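Local coordinates for FrnE protein (Deinococcus radiodurans, PDB 5CO3) that probably acts as a cytoplasmic disulfide oxidoreductase of the DsbA-like thioredoxin family, forming or exchanging disulfide bonds, at residues L215-V218 / W219-H223. Sequence-based numbering, arbitrary orientation.
Sequences LSQV and WAEQH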
loop_
_atom_site.group_PDB
_atom_site.type_symbol
_atom_site.label_atom_id
_atom_site.label_comp_id
_atom_site.label_asym_id
_atom_site.label_seq_id
_atom_site.Cartn_x
_atom_site.Cartn_y
_atom_site.Cartn_z
ATOM N N LEU A 215 -13.340 10.303 1.864
ATOM C CA LEU A 215 -14.151 9.420 2.700
ATOM C C LEU A 215 -15.512 10.047 2.985
ATOM O O LEU A 215 -16.556 9.404 2.815
ATOM C CB LEU A 215 -13.426 9.120 4.011
ATOM C CG LEU A 215 -12.211 8.189 3.918
ATOM C CD1 LEU A 215 -11.476 8.182 5.236
ATOM C CD2 LEU A 215 -12.653 6.780 3.524
ATOM N N SER A 216 -15.481 11.315 3.396
ATOM C CA SER A 216 -16.676 12.065 3.760
ATOM C C SER A 216 -17.603 12.269 2.570
ATOM O O SER A 216 -18.825 12.202 2.710
ATOM C CB SER A 216 -16.300 13.434 4.343
ATOM O OG SER A 216 -15.404 13.303 5.431
ATOM N N GLN A 217 -17.024 12.540 1.405
ATOM C CA GLN A 217 -17.827 12.743 0.210
ATOM C C GLN A 217 -18.520 11.442 -0.171
ATOM O O GLN A 217 -19.701 11.431 -0.505
ATOM C CB GLN A 217 -16.973 13.251 -0.953
ATOM C CG GLN A 217 -17.721 13.325 -2.278
ATOM C CD GLN A 217 -16.936 14.034 -3.368
ATOM O OE1 GLN A 217 -15.990 14.774 -3.091
ATOM N NE2 GLN A 217 -17.330 13.812 -4.616
ATOM N N VAL A 218 -17.782 10.339 -0.108
ATOM C CA VAL A 218 -18.348 9.050 -0.478
ATOM C C VAL A 218 -19.468 8.651 0.471
ATOM O O VAL A 218 -20.532 8.229 0.023
ATOM C CB VAL A 218 -17.276 7.949 -0.508
ATOM C CG1 VAL A 218 -17.924 6.581 -0.663
ATOM C CG2 VAL A 218 -16.301 8.213 -1.633
ATOM N N TRP A 219 -19.251 8.805 1.776
ATOM C CA TRP A 219 -20.306 8.505 2.750
ATOM C C TRP A 219 -21.561 9.338 2.486
ATOM O O TRP A 219 -22.688 8.829 2.526
ATOM C CB TRP A 219 -19.821 8.749 4.181
ATOM C CG TRP A 219 -20.861 8.417 5.201
ATOM C CD1 TRP A 219 -21.743 9.282 5.785
ATOM C CD2 TRP A 219 -21.149 7.125 5.745
ATOM N NE1 TRP A 219 -22.553 8.609 6.663
ATOM C CE2 TRP A 219 -22.214 7.282 6.654
ATOM C CE3 TRP A 219 -20.607 5.850 5.556
ATOM C CZ2 TRP A 219 -22.747 6.218 7.374
ATOM C CZ3 TRP A 219 -21.136 4.790 6.268
ATOM C CH2 TRP A 219 -22.195 4.981 7.170
ATOM N N ALA A 220 -21.353 10.619 2.212
ATOM C CA ALA A 220 -22.452 11.538 1.951
ATOM C C ALA A 220 -23.269 11.080 0.750
ATOM O O ALA A 220 -24.501 11.109 0.777
ATOM C CB ALA A 220 -21.922 12.934 1.725
ATOM N N GLU A 221 -22.581 10.643 -0.299
ATOM C CA GLU A 221 -23.259 10.206 -1.512
ATOM C C GLU A 221 -24.039 8.913 -1.291
ATOM O O GLU A 221 -25.056 8.675 -1.939
ATOM C CB GLU A 221 -22.260 10.033 -2.648
ATOM C CG GLU A 221 -21.646 11.339 -3.097
ATOM C CD GLU A 221 -20.737 11.171 -4.293
ATOM O OE1 GLU A 221 -20.772 10.095 -4.926
ATOM O OE2 GLU A 221 -19.988 12.120 -4.603
ATOM N N GLN A 222 -23.570 8.086 -0.367
ATOM C CA GLN A 222 -24.240 6.824 -0.090
ATOM C C GLN A 222 -25.348 6.999 0.940
ATOM O O GLN A 222 -26.180 6.109 1.128
ATOM C CB GLN A 222 -23.220 5.783 0.375
ATOM C CG GLN A 222 -22.143 5.524 -0.664
ATOM C CD GLN A 222 -21.243 4.365 -0.303
ATOM O OE1 GLN A 222 -21.313 3.830 0.804
ATOM N NE2 GLN A 222 -20.391 3.964 -1.243
ATOM N N HIS A 223 -25.364 8.159 1.592
ATOM C CA HIS A 223 -26.387 8.473 2.584
ATOM C C HIS A 223 -26.991 9.850 2.370
ATOM O O HIS A 223 -26.882 10.713 3.240
ATOM C CB HIS A 223 -25.804 8.395 3.994
ATOM C CG HIS A 223 -25.220 7.060 4.329
ATOM N ND1 HIS A 223 -24.095 6.563 3.707
ATOM C CD2 HIS A 223 -25.607 6.118 5.218
ATOM C CE1 HIS A 223 -23.815 5.370 4.198
ATOM N NE2 HIS A 223 -24.716 5.076 5.117
#
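With CG anti to the backbone N (chi1 173°), Gln-217 extends its chain outward from the helix, while Glu-221, one turn on, has CG beside its own backbone N (chi1 -67°) and reaches back to run next to it. The amide NE2 of Gln-217 donates to Glu-221 OE2 over 3.2 Å, nearly straight and close to the amide plane, although amide and carboxylate are twisted 46° apart. OE2 also bonds the hydroxyl of Tyr-200, and OE1 forms a salt bridge with Lys-199, so the carboxylate ties the helix to the edge strand 200-203. An alanine in place of Glu-221 would probably leave the Lys-199 ammonium without its mate and the Gln-217 amide freer to turn. On the inner side, Val-218 CG1 lies alongside the Gln-222 side chain, both resting on Ile-12 of strand 12-18. The backbone keeps its helical bonds: Trp-219 N reaches Leu-215 O at 2.9 Å, and Gln-222 N reaches Val-218 O at 3.1 Å. At the helix end the His-223 ring lies against one face of the Trp-219 indole, its CE1 3.2 Å above that plane toward the rim. Its ND1 donates to Trp-219 O at 2.9 Å, on a lone pair in the carbonyl plane though tilted from the ring plane; with the indole contact this probably restrains the ring's rotation, and the same carbonyl takes weak bonds from the backbone N of Gln-222 and His-223. Such i to i+4 pairings are those of an alpha helix, here the chain's last, 208-222, which lies against the central sheet of the thioredoxin fold.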